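Local structure of DUF4785 domain-containing protein (Legionella pneumophila subsp. pneumophila, 4KH9) at residues Ser46-Glu51 against Arg254-His258; Asp196-Arg200 against Ser210-Thr214; Leu297-Leu301 against Leu329-Phe333; Leu344-Arg350 against Tyr363-Leu369. The protein is of unknown function but binds calcium and is built from three domains, the last two of them related to the E-set class. One frame throughout, in Å; residues are numbered along the deposited sequence.

Interaction 1 (Ser46-Glu51 against Arg254-His258); sequences SYGYKE and RRSGH
R254 runs across one face of the Y49 ring where the N-terminal family domain meets the central E-set domain, strands 48-51 and 254-258 crossing almost at right angles (79° between axes) just after an ST turn at S46. R254 CG makes a CH-pi contact with that face, 3.6 Å from the centroid. Farther along, Y49 CD2 stands over the centre of the R254 guanidinium, the two planes 24° apart, and the guanidinium forms a salt bridge with E51. NH2 reaches E51 OE1 at 3.1 Å, with the oxygen in the guanidinium plane although the donor stands above the carboxylate plane; the bond from NH1 is weak. Between the strands S256 is gripped at three atoms. Its N donates to G48 O (3.1 Å), while its OG takes the K50 amide, 2.9 Å from K50 N. With its hydroxyl anti to its own amide (chi1 168°), S46 gives the third grip: OG donates to S256 O at 2.6 Å and accepts from G48 N at 3.3 Å. One shell out, D243 pairs with R254 NE. R255, whose guanidinium has the Y47-G48 peptide over one face, is held by D157 OD2 at NH2 and by T162 O at NE.

Interaction 2 (Asp196-Arg200 against Ser210-Thr214); sequences DVDAR and SLNLT
The flat group that matters between A199 and L211 is the A199 carbonyl. L211 N comes to it from above, 36° out of the carbonyl plane, and still makes a fairly straight bond (N-H...O 166°) of 3.1 Å from L211 N to A199 O. The return bond of this pair is not direct: a water accepts from A199 N and donates to L211 O, at 3.0 Å from A199 N and 3.1 Å from L211 O. The water sits where the two strands begin to part. R200 and S210, their CA atoms 4.2 Å apart, still form an antiparallel non-hydrogen-bonded pair, whereas beyond the water the backbones diverge and the gap is spanned mainly by side chains. L213 does most of this. Its CG stands anti to its own carbonyl carbon (chi1 -59°), which sends the two methyls back toward the other strand: CD1 touches V197 CG1 at 3.9 Å and CD2 touches A199 CB at 4.2 Å. L211 CD1 meets the same A199 methyl at 3.9 Å. I183 of strand 178-186 packs on both A199 and L213, and A181 on L211, so this face of the hairpin is turned toward strand 178-186, with L211 the buried member. D198 turns its side chain away from S210-T214, and the extended R200 chain leads off to a salt bridge with E241. D196 and D198 are calcium ligands in this protein. The contact is thus a β-hairpin of the central E-set domain, whose strands diverge around a bridging water and one of which carries the calcium-binding aspartates.

Interaction 3 (Leu297-Leu301 against Leu329-Phe333); sequences LQSVL and LQFTF
Two sheets of the C-terminal E-set domain face each other here, and L297-L301 of one meets L329-F333 of the other through side chains alone. The strand axes run 8.5 Å apart at -31°, and no hydrogen bond passes between them. At one end L301 presses its CB onto F333, 3.6 Å from the ring centroid and only 9° off the normal, a CH-pi contact over the middle of the face. S299 O lies at the edge of the same ring, in its plane, 3.8 Å from F333 CE1. In the middle, F331 has its CG between the backbone N and the carbonyl carbon (chi1 64°), which carries the ring across to the opposite sheet between L297 and S299. It reaches both obliquely: F331 CD1 lies 3.6 Å from L297 CD2, and F331 CE2 lies 3.4 Å from S299 CB. The two phenylalanines also meet, with F333 CE2 at the edge of the F331 ring. At the far end L297 and L329 slide past each other in opposite directions, L297 CB touching L329 CD2 at 3.8 Å. The hydroxyl of S299, buried among these rings, is satisfied within its own sheet by a hydrogen bond to Y348 O. Around the contact, V285 and F283 of strand 281-289 pack against F331, and L346 against F333. Every touching residue is buried. Apolar groups interleaved between two sheets whose strands are turned by this modest angle are typical of the core of an aligned β-sandwich, as in the immunoglobulin-like folds.

Interaction 4 (Leu344-Arg350 against Tyr363-Leu369); sequences LYLGYLR and YNQPVKL
Y345 and P366 lie side by side and point the same way, the tyrosine ring met obliquely by the proline, with Y345 CE1 3.6 Å from P366 CB. At the other end R350 and N364 cross at about a right angle. The arginine approaches side-on and gives two hydrogens to a single oxygen: NE donates to N364 OD1 at 3.1 Å, nearly along the C=O axis, while NH2 donates to N364 OD1 at 3.0 Å from above the amide plane. OD1 itself stays in the guanidinium plane. The Y348 ring covers one face of that guanidinium, CZ over the ring centre, which should help fix its rotation; Y348 OH in turn bonds Q298 OE1. L369 crosses L344 obliquely, L369 CD1 against L344 CB at 3.8 Å, and packs on L281 and F283 in the other sheet. The backbones themselves pair antiparallel at two places. L346 and V367 exchange bonds (L346 N to V367 O 2.8 Å), as do L349 and Y363 (Y363 N to L349 O 2.8 Å). Two residues separate these pairs on one strand and three on the other, so the register slips by one at N364-P366. L346 and L349 both reach F331 in the sandwich core. It is a β-hairpin at the edge of the sheet, its last strand interrupted, within the C-terminal E-set domain.

From the N terminus, interaction 1 makes the longest closure: residues 46-51 wait some 200 residues for 254-258, joining the N-terminal domain to the central one. Interaction 2, a local hairpin, falls within that span and reaches the same central sheet without touching, the two centres about 15 Å apart. Interactions 3 and 4 follow in series, the first bringing 329-333 back over 297-301 from the facing sheet, the second closing the final hairpin. No closures cross. Interactions 3 and 4 do touch, since strands 293-302 and 345-353 are sheet neighbours: Q298 N lies 2.8 Å from R350 O. The centres of this C-terminal pair lie 39 to 45 Å from those of the first two contacts.

Interaction 1 (Ser46-Glu51 against Arg254-His258)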
loop_
_atom_site.group_PDB
_atom_site.type_symbol
_atom_site.label_atom_id
_atom_site.label_comp_id
_atom_site.label_asym_id
_atom_site.label_seq_id
_atom_site.Cartn_x
_atom_site.Cartn_y
_atom_site.Cartn_z
ATOM N N SER A 46 -9.446 3.552 -9.229
ATOM C CA SER A 46 -9.784 2.241 -9.801
ATOM C C SER A 46 -10.935 2.400 -10.762
ATOM O O SER A 46 -11.929 3.072 -10.443
ATOM C CB SER A 46 -10.175 1.266 -8.687
ATOM O OG SER A 46 -10.775 0.078 -9.206
ATOM N N TYR A 47 -10.827 1.756 -11.905
ATOM C CA TYR A 47 -11.821 1.740 -12.968
ATOM C C TYR A 47 -12.363 0.316 -13.120
ATOM O O TYR A 47 -12.710 -0.116 -14.205
ATOM C CB TYR A 47 -11.185 2.246 -14.298
ATOM C CG TYR A 47 -10.768 3.707 -14.263
ATOM C CD1 TYR A 47 -9.598 4.106 -13.616
ATOM C CD2 TYR A 47 -11.511 4.678 -14.925
ATOM C CE1 TYR A 47 -9.224 5.452 -13.561
ATOM C CE2 TYR A 47 -11.152 6.022 -14.872
ATOM C CZ TYR A 47 -9.997 6.400 -14.209
ATOM O OH TYR A 47 -9.648 7.723 -14.178
ATOM N N GLY A 48 -12.359 -0.432 -12.044
ATOM C CA GLY A 48 -12.844 -1.802 -12.085
ATOM C C GLY A 48 -13.003 -2.343 -10.696
ATOM O O GLY A 48 -13.061 -1.572 -9.720
ATOM N N TYR A 49 -13.114 -3.648 -10.603
ATOM C CA TYR A 49 -13.253 -4.306 -9.313
ATOM C C TYR A 49 -12.620 -5.698 -9.365
ATOM O O TYR A 49 -12.342 -6.235 -10.448
ATOM C CB TYR A 49 -14.731 -4.385 -8.855
ATOM C CG TYR A 49 -15.605 -5.311 -9.692
ATOM C CD1 TYR A 49 -16.258 -4.847 -10.835
ATOM C CD2 TYR A 49 -15.827 -6.635 -9.304
ATOM C CE1 TYR A 49 -17.101 -5.677 -11.576
ATOM C CE2 TYR A 49 -16.632 -7.485 -10.060
ATOM C CZ TYR A 49 -17.276 -6.995 -11.192
ATOM O OH TYR A 49 -18.125 -7.805 -11.904
ATOM N N LYS A 50 -12.416 -6.282 -8.169
ATOM C CA LYS A 50 -11.863 -7.624 -8.010
ATOM C C LYS A 50 -12.644 -8.324 -6.967
ATOM O O LYS A 50 -13.014 -7.684 -5.982
ATOM C CB LYS A 50 -10.355 -7.619 -7.622
ATOM C CG LYS A 50 -9.402 -7.131 -8.698
ATOM C CD LYS A 50 -7.954 -7.204 -8.236
ATOM C CE LYS A 50 -7.009 -6.773 -9.329
ATOM N NZ LYS A 50 -5.629 -6.573 -8.813
ATOM N N GLU A 51 -12.939 -9.617 -7.166
ATOM C CA GLU A 51 -13.615 -10.397 -6.135
ATOM C C GLU A 51 -13.213 -11.854 -6.183
ATOM O O GLU A 51 -12.848 -12.379 -7.236
ATOM C CB GLU A 51 -15.143 -10.297 -6.213
ATOM C CG GLU A 51 -15.786 -10.869 -7.482
ATOM C CD GLU A 51 -17.299 -10.776 -7.485
ATOM O OE1 GLU A 51 -17.893 -10.599 -6.397
ATOM O OE2 GLU A 51 -17.895 -10.926 -8.573
ATOM N N ARG A 254 -20.118 -1.160 -9.716
ATOM C CA ARG A 254 -19.266 -1.904 -8.788
ATOM C C ARG A 254 -17.824 -1.506 -8.973
ATOM O O ARG A 254 -17.305 -1.565 -10.091
ATOM C CB ARG A 254 -19.437 -3.421 -9.006
ATOM C CG ARG A 254 -18.488 -4.255 -8.189
ATOM C CD ARG A 254 -19.091 -4.852 -6.960
ATOM N NE ARG A 254 -18.131 -5.697 -6.243
ATOM C CZ ARG A 254 -18.075 -7.027 -6.321
ATOM N NH1 ARG A 254 -18.915 -7.693 -7.109
ATOM N NH2 ARG A 254 -17.182 -7.701 -5.614
ATOM N N ARG A 255 -17.179 -1.063 -7.874
ATOM C CA ARG A 255 -15.777 -0.704 -7.894
ATOM C C ARG A 255 -15.089 -1.200 -6.632
ATOM O O ARG A 255 -15.651 -1.149 -5.547
ATOM C CB ARG A 255 -15.581 0.825 -8.040
ATOM C CG ARG A 255 -15.974 1.497 -9.368
ATOM C CD ARG A 255 -14.995 1.197 -10.463
ATOM N NE ARG A 255 -15.429 1.673 -11.785
ATOM C CZ ARG A 255 -16.064 0.942 -12.701
ATOM N NH1 ARG A 255 -16.445 -0.304 -12.427
ATOM N NH2 ARG A 255 -16.347 1.459 -13.884
ATOM N N SER A 256 -13.855 -1.648 -6.772
ATOM C CA SER A 256 -13.029 -2.025 -5.649
ATOM C C SER A 256 -11.710 -1.295 -5.788
ATOM O O SER A 256 -11.317 -0.923 -6.893
ATOM C CB SER A 256 -12.861 -3.535 -5.511
ATOM O OG SER A 256 -11.868 -3.990 -6.396
ATOM N N GLY A 257 -11.098 -0.979 -4.666
ATOM C CA GLY A 257 -9.860 -0.218 -4.681
ATOM C C GLY A 257 -8.925 -0.573 -3.561
ATOM O O GLY A 257 -9.339 -1.157 -2.562
ATOM N N HIS A 258 -7.664 -0.218 -3.774
ATOM C CA HIS A 258 -6.541 -0.465 -2.881
ATOM C C HIS A 258 -5.643 0.743 -2.783
ATOM O O HIS A 258 -5.519 1.484 -3.765
ATOM C CB HIS A 258 -5.667 -1.645 -3.396
ATOM C CG HIS A 258 -6.335 -2.973 -3.608
ATOM N ND1 HIS A 258 -6.251 -3.986 -2.665
ATOM C CD2 HIS A 258 -6.968 -3.450 -4.702
ATOM C CE1 HIS A 258 -6.876 -5.026 -3.197
ATOM N NE2 HIS A 258 -7.321 -4.751 -4.423
#

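Interaction 2 (Asp196-Arg200 against Ser210-Thr214)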
loop_
_atom_site.group_PDB
_atom_site.type_symbol
_atom_site.label_atom_id
_atom_site.label_comp_id
_atom_site.label_asym_id
_atom_site.label_seq_id
_atom_site.Cartn_x
_atom_site.Cartn_y
_atom_site.Cartn_z
ATOM N N ASP A 196 -23.769 0.768 -0.043
ATOM C CA ASP A 196 -23.084 -0.504 0.117
ATOM C C ASP A 196 -21.574 -0.287 -0.083
ATOM O O ASP A 196 -21.074 -0.212 -1.221
ATOM C CB ASP A 196 -23.672 -1.571 -0.841
ATOM C CG ASP A 196 -23.205 -3.008 -0.615
ATOM O OD1 ASP A 196 -22.432 -3.242 0.338
ATOM O OD2 ASP A 196 -23.600 -3.893 -1.407
ATOM N N VAL A 197 -20.870 -0.094 1.046
ATOM C CA VAL A 197 -19.411 0.135 1.113
ATOM C C VAL A 197 -18.806 -0.761 2.170
ATOM O O VAL A 197 -19.297 -0.802 3.295
ATOM C CB VAL A 197 -19.021 1.617 1.414
ATOM C CG1 VAL A 197 -17.501 1.833 1.390
ATOM C CG2 VAL A 197 -19.710 2.604 0.509
ATOM N N ASP A 198 -17.695 -1.413 1.848
ATOM C CA ASP A 198 -16.937 -2.239 2.806
ATOM C C ASP A 198 -15.477 -1.825 2.701
ATOM O O ASP A 198 -15.020 -1.571 1.584
ATOM C CB ASP A 198 -17.115 -3.746 2.494
ATOM C CG ASP A 198 -18.550 -4.225 2.348
ATOM O OD1 ASP A 198 -19.326 -4.095 3.325
ATOM O OD2 ASP A 198 -18.902 -4.736 1.252
ATOM N N ALA A 199 -14.756 -1.708 3.819
ATOM C CA ALA A 199 -13.335 -1.322 3.767
ATOM C C ALA A 199 -12.585 -1.918 4.953
ATOM O O ALA A 199 -13.141 -2.060 6.045
ATOM C CB ALA A 199 -13.189 0.202 3.740
ATOM N N ARG A 200 -11.329 -2.301 4.728
ATOM C CA ARG A 200 -10.502 -2.887 5.773
ATOM C C ARG A 200 -9.060 -2.622 5.487
ATOM O O ARG A 200 -8.703 -2.235 4.389
ATOM C CB ARG A 200 -10.759 -4.414 5.880
ATOM C CG ARG A 200 -10.359 -5.168 4.584
ATOM C CD ARG A 200 -10.584 -6.652 4.745
ATOM N NE ARG A 200 -10.053 -7.412 3.610
ATOM C CZ ARG A 200 -10.001 -8.741 3.566
ATOM N NH1 ARG A 200 -10.450 -9.464 4.587
ATOM N NH2 ARG A 200 -9.501 -9.357 2.502
ATOM N N SER A 210 -10.653 -3.954 10.433
ATOM C CA SER A 210 -11.822 -3.418 9.734
ATOM C C SER A 210 -11.922 -1.885 9.940
ATOM O O SER A 210 -11.444 -1.375 10.951
ATOM C CB SER A 210 -13.090 -4.109 10.231
ATOM O OG SER A 210 -13.007 -5.507 9.988
ATOM N N LEU A 211 -12.398 -1.150 8.935
ATOM C CA LEU A 211 -12.541 0.302 9.089
ATOM C C LEU A 211 -13.921 0.619 9.495
ATOM O O LEU A 211 -14.842 0.030 8.930
ATOM C CB LEU A 211 -12.252 1.078 7.789
ATOM C CG LEU A 211 -10.888 1.381 7.287
ATOM C CD1 LEU A 211 -11.041 2.371 6.129
ATOM C CD2 LEU A 211 -10.011 2.061 8.334
ATOM N N ASN A 212 -14.090 1.578 10.416
ATOM C CA ASN A 212 -15.403 2.048 10.846
ATOM C C ASN A 212 -15.773 3.207 9.942
ATOM O O ASN A 212 -15.052 4.219 9.913
ATOM C CB ASN A 212 -15.341 2.428 12.318
ATOM C CG ASN A 212 -14.906 1.275 13.204
ATOM O OD1 ASN A 212 -13.919 1.356 13.942
ATOM N ND2 ASN A 212 -15.597 0.158 13.113
ATOM N N LEU A 213 -16.853 3.058 9.173
ATOM C CA LEU A 213 -17.230 4.032 8.157
ATOM C C LEU A 213 -18.341 4.993 8.563
ATOM O O LEU A 213 -19.263 4.661 9.321
ATOM C CB LEU A 213 -17.692 3.285 6.862
ATOM C CG LEU A 213 -16.668 2.342 6.211
ATOM C CD1 LEU A 213 -17.352 1.391 5.224
ATOM C CD2 LEU A 213 -15.573 3.112 5.524
ATOM N N THR A 214 -18.277 6.191 7.960
ATOM C CA THR A 214 -19.297 7.229 8.088
ATOM C C THR A 214 -19.517 7.809 6.731
ATOM O O THR A 214 -18.564 8.066 6.031
ATOM C CB THR A 214 -18.938 8.335 9.135
ATOM O OG1 THR A 214 -17.673 8.893 8.795
ATOM C CG2 THR A 214 -18.887 7.823 10.562
HETATM O O HOH W 1 -16.158 -1.468 6.498
#

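Interaction 3 (Leu297-Leu301 against Leu329-Phe333)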
loop_
_atom_site.group_PDB
_atom_site.type_symbol
_atom_site.label_atom_id
_atom_site.label_comp_id
_atom_site.label_asym_id
_atom_site.label_seq_id
_atom_site.Cartn_x
_atom_site.Cartn_y
_atom_site.Cartn_z
ATOM N N LEU A 297 21.200 5.812 12.969
ATOM C CA LEU A 297 20.895 7.213 13.172
ATOM C C LEU A 297 21.425 7.979 11.988
ATOM O O LEU A 297 22.633 7.978 11.764
ATOM C CB LEU A 297 21.506 7.702 14.478
ATOM C CG LEU A 297 21.413 9.199 14.755
ATOM C CD1 LEU A 297 19.948 9.669 14.843
ATOM C CD2 LEU A 297 22.175 9.542 15.993
ATOM N N GLN A 298 20.534 8.628 11.227
ATOM C CA GLN A 298 20.910 9.392 10.040
ATOM C C GLN A 298 20.604 10.860 10.232
ATOM O O GLN A 298 19.536 11.187 10.739
ATOM C CB GLN A 298 20.156 8.861 8.825
ATOM C CG GLN A 298 20.869 9.123 7.519
ATOM C CD GLN A 298 20.028 8.697 6.347
ATOM O OE1 GLN A 298 19.451 9.534 5.639
ATOM N NE2 GLN A 298 19.964 7.393 6.107
ATOM N N SER A 299 21.536 11.737 9.811
ATOM C CA SER A 299 21.419 13.196 9.904
ATOM C C SER A 299 22.022 13.868 8.683
ATOM O O SER A 299 22.892 13.293 8.035
ATOM C CB SER A 299 22.105 13.709 11.159
ATOM O OG SER A 299 21.744 15.061 11.418
ATOM N N VAL A 300 21.563 15.076 8.368
ATOM C CA VAL A 300 22.067 15.845 7.220
ATOM C C VAL A 300 22.494 17.246 7.689
ATOM O O VAL A 300 21.753 17.908 8.414
ATOM C CB VAL A 300 21.037 15.909 6.055
ATOM C CG1 VAL A 300 19.760 16.609 6.464
ATOM C CG2 VAL A 300 21.633 16.568 4.812
ATOM N N LEU A 301 23.692 17.667 7.287
ATOM C CA LEU A 301 24.219 18.988 7.594
ATOM C C LEU A 301 23.870 19.929 6.450
ATOM O O LEU A 301 24.196 19.649 5.296
ATOM C CB LEU A 301 25.740 18.950 7.842
ATOM C CG LEU A 301 26.419 20.261 8.265
ATOM C CD1 LEU A 301 26.117 20.594 9.711
ATOM C CD2 LEU A 301 27.897 20.170 8.095
ATOM N N LEU A 329 24.351 7.986 21.027
ATOM C CA LEU A 329 24.880 7.739 19.687
ATOM C C LEU A 329 25.597 8.977 19.205
ATOM O O LEU A 329 25.144 10.087 19.456
ATOM C CB LEU A 329 23.783 7.323 18.701
ATOM C CG LEU A 329 23.561 5.829 18.519
ATOM C CD1 LEU A 329 23.156 5.133 19.837
ATOM C CD2 LEU A 329 22.485 5.599 17.501
ATOM N N GLN A 330 26.719 8.779 18.544
ATOM C CA GLN A 330 27.565 9.844 18.065
ATOM C C GLN A 330 27.630 9.860 16.539
ATOM O O GLN A 330 27.731 8.814 15.927
ATOM C CB GLN A 330 28.970 9.613 18.655
ATOM C CG GLN A 330 29.821 10.849 18.723
ATOM C CD GLN A 330 31.226 10.510 19.133
ATOM O OE1 GLN A 330 32.138 10.496 18.304
ATOM N NE2 GLN A 330 31.423 10.161 20.403
ATOM N N PHE A 331 27.570 11.041 15.923
ATOM C CA PHE A 331 27.699 11.172 14.473
ATOM C C PHE A 331 28.497 12.421 14.193
ATOM O O PHE A 331 28.468 13.355 14.995
ATOM C CB PHE A 331 26.348 11.149 13.726
ATOM C CG PHE A 331 25.382 12.269 14.005
ATOM C CD1 PHE A 331 24.483 12.187 15.064
ATOM C CD2 PHE A 331 25.345 13.396 13.188
ATOM C CE1 PHE A 331 23.574 13.219 15.311
ATOM C CE2 PHE A 331 24.451 14.436 13.448
ATOM C CZ PHE A 331 23.552 14.330 14.491
ATOM N N THR A 332 29.252 12.408 13.085
ATOM C CA THR A 332 30.190 13.460 12.712
ATOM C C THR A 332 30.028 13.910 11.267
ATOM O O THR A 332 29.696 13.105 10.404
ATOM C CB THR A 332 31.642 12.908 12.888
ATOM O OG1 THR A 332 31.785 12.263 14.145
ATOM C CG2 THR A 332 32.721 13.980 12.745
ATOM N N PHE A 333 30.350 15.178 11.007
ATOM C CA PHE A 333 30.403 15.766 9.670
ATOM C C PHE A 333 31.818 16.273 9.397
ATOM O O PHE A 333 32.559 16.574 10.342
ATOM C CB PHE A 333 29.372 16.893 9.485
ATOM C CG PHE A 333 27.943 16.469 9.704
ATOM C CD1 PHE A 333 27.262 15.730 8.742
ATOM C CD2 PHE A 333 27.262 16.830 10.860
ATOM C CE1 PHE A 333 25.926 15.373 8.933
ATOM C CE2 PHE A 333 25.932 16.463 11.044
ATOM C CZ PHE A 333 25.283 15.712 10.094
#

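Interaction 4 (Leu344-Arg350 against Tyr363-Leu369)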
loop_
_atom_site.group_PDB
_atom_site.type_symbol
_atom_site.label_atom_id
_atom_site.label_comp_id
_atom_site.label_asym_id
_atom_site.label_seq_id
_atom_site.Cartn_x
_atom_site.Cartn_y
_atom_site.Cartn_z
ATOM N N LEU A 344 25.237 27.034 9.798
ATOM C CA LEU A 344 24.991 25.580 9.694
ATOM C C LEU A 344 23.812 25.130 10.545
ATOM O O LEU A 344 23.580 25.689 11.620
ATOM C CB LEU A 344 26.234 24.769 10.123
ATOM C CG LEU A 344 27.510 24.866 9.279
ATOM C CD1 LEU A 344 28.692 24.303 10.042
ATOM C CD2 LEU A 344 27.359 24.165 7.935
ATOM N N TYR A 345 23.094 24.079 10.090
ATOM C CA TYR A 345 22.005 23.488 10.864
ATOM C C TYR A 345 21.772 22.005 10.470
ATOM O O TYR A 345 22.223 21.557 9.413
ATOM C CB TYR A 345 20.700 24.306 10.745
ATOM C CG TYR A 345 19.956 24.226 9.432
ATOM C CD1 TYR A 345 19.009 23.229 9.203
ATOM C CD2 TYR A 345 20.098 25.222 8.468
ATOM C CE1 TYR A 345 18.289 23.170 8.009
ATOM C CE2 TYR A 345 19.369 25.185 7.275
ATOM C CZ TYR A 345 18.462 24.157 7.054
ATOM O OH TYR A 345 17.745 24.100 5.883
ATOM N N LEU A 346 21.091 21.254 11.358
ATOM C CA LEU A 346 20.726 19.854 11.135
ATOM C C LEU A 346 19.356 19.821 10.506
ATOM O O LEU A 346 18.394 20.271 11.141
ATOM C CB LEU A 346 20.759 19.026 12.445
ATOM C CG LEU A 346 22.112 18.812 13.112
ATOM C CD1 LEU A 346 21.946 18.119 14.458
ATOM C CD2 LEU A 346 23.033 18.032 12.223
ATOM N N GLY A 347 19.281 19.348 9.255
ATOM C CA GLY A 347 18.030 19.261 8.494
ATOM C C GLY A 347 17.028 18.264 9.056
ATOM O O GLY A 347 15.817 18.515 9.082
ATOM N N TYR A 348 17.529 17.105 9.502
ATOM C CA TYR A 348 16.670 16.095 10.094
ATOM C C TYR A 348 17.466 15.186 11.002
ATOM O O TYR A 348 18.697 15.169 10.958
ATOM C CB TYR A 348 15.919 15.256 9.019
ATOM C CG TYR A 348 16.786 14.469 8.062
ATOM C CD1 TYR A 348 17.449 13.322 8.479
ATOM C CD2 TYR A 348 16.844 14.803 6.710
ATOM C CE1 TYR A 348 18.193 12.554 7.592
ATOM C CE2 TYR A 348 17.565 14.024 5.803
ATOM C CZ TYR A 348 18.244 12.904 6.250
ATOM O OH TYR A 348 18.978 12.151 5.369
ATOM N N LEU A 349 16.732 14.426 11.819
ATOM C CA LEU A 349 17.199 13.371 12.699
ATOM C C LEU A 349 16.268 12.181 12.521
ATOM O O LEU A 349 15.109 12.239 12.937
ATOM C CB LEU A 349 17.272 13.827 14.157
ATOM C CG LEU A 349 18.288 14.913 14.478
ATOM C CD1 LEU A 349 18.102 15.389 15.884
ATOM C CD2 LEU A 349 19.714 14.424 14.257
ATOM N N ARG A 350 16.759 11.138 11.841
ATOM C CA ARG A 350 15.991 9.922 11.524
ATOM C C ARG A 350 16.633 8.680 12.153
ATOM O O ARG A 350 17.857 8.518 12.088
ATOM C CB ARG A 350 15.892 9.746 9.999
ATOM C CG ARG A 350 15.007 10.814 9.365
ATOM C CD ARG A 350 14.937 10.753 7.859
ATOM N NE ARG A 350 14.196 11.910 7.358
ATOM C CZ ARG A 350 14.230 12.342 6.103
ATOM N NH1 ARG A 350 14.969 11.714 5.198
ATOM N NH2 ARG A 350 13.543 13.419 5.749
ATOM N N TYR A 363 12.587 13.399 13.190
ATOM C CA TYR A 363 12.437 14.812 13.454
ATOM C C TYR A 363 12.902 15.523 12.189
ATOM O O TYR A 363 14.096 15.541 11.909
ATOM C CB TYR A 363 13.197 15.235 14.722
ATOM C CG TYR A 363 12.925 16.673 15.083
ATOM C CD1 TYR A 363 11.664 17.079 15.504
ATOM C CD2 TYR A 363 13.917 17.639 14.962
ATOM C CE1 TYR A 363 11.400 18.411 15.816
ATOM C CE2 TYR A 363 13.668 18.971 15.280
ATOM C CZ TYR A 363 12.412 19.351 15.723
ATOM O OH TYR A 363 12.158 20.669 16.012
ATOM N N ASN A 364 11.950 16.045 11.394
ATOM C CA ASN A 364 12.225 16.678 10.098
ATOM C C ASN A 364 12.126 18.218 10.147
ATOM O O ASN A 364 11.805 18.850 9.134
ATOM C CB ASN A 364 11.267 16.133 9.039
ATOM C CG ASN A 364 11.333 14.638 8.902
ATOM O OD1 ASN A 364 12.321 14.075 8.413
ATOM N ND2 ASN A 364 10.289 13.964 9.367
ATOM N N GLN A 365 12.409 18.815 11.310
ATOM C CA GLN A 365 12.440 20.267 11.445
ATOM C C GLN A 365 13.890 20.753 11.541
ATOM O O GLN A 365 14.690 20.083 12.200
ATOM C CB GLN A 365 11.645 20.740 12.672
ATOM C CG GLN A 365 10.142 20.868 12.484
ATOM C CD GLN A 365 9.541 21.528 13.706
ATOM O OE1 GLN A 365 9.128 20.861 14.663
ATOM N NE2 GLN A 365 9.545 22.859 13.737
ATOM N N PRO A 366 14.251 21.919 10.930
ATOM C CA PRO A 366 15.631 22.432 11.061
ATOM C C PRO A 366 16.031 22.689 12.516
ATOM O O PRO A 366 15.214 23.169 13.309
ATOM C CB PRO A 366 15.587 23.755 10.282
ATOM C CG PRO A 366 14.443 23.610 9.342
ATOM C CD PRO A 366 13.424 22.839 10.117
ATOM N N VAL A 367 17.271 22.322 12.882
ATOM C CA VAL A 367 17.820 22.565 14.223
ATOM C C VAL A 367 19.122 23.308 14.024
ATOM O O VAL A 367 20.086 22.728 13.532
ATOM C CB VAL A 367 17.994 21.320 15.156
ATOM C CG1 VAL A 367 18.436 21.746 16.556
ATOM C CG2 VAL A 367 16.719 20.497 15.257
ATOM N N LYS A 368 19.134 24.603 14.373
ATOM C CA LYS A 368 20.313 25.464 14.282
ATOM C C LYS A 368 21.344 24.949 15.266
ATOM O O LYS A 368 20.959 24.497 16.343
ATOM C CB LYS A 368 19.925 26.928 14.568
ATOM C CG LYS A 368 18.987 27.554 13.523
ATOM C CD LYS A 368 18.304 28.842 14.009
ATOM C CE LYS A 368 19.209 30.050 14.099
ATOM N NZ LYS A 368 18.454 31.265 14.498
ATOM N N LEU A 369 22.647 24.985 14.913
ATOM C CA LEU A 369 23.698 24.493 15.817
ATOM C C LEU A 369 23.752 25.322 17.109
ATOM O O LEU A 369 24.169 24.798 18.144
ATOM C CB LEU A 369 25.096 24.453 15.172
ATOM C CG LEU A 369 25.309 23.710 13.844
ATOM C CD1 LEU A 369 26.791 23.468 13.616
ATOM C CD2 LEU A 369 24.563 22.378 13.782
#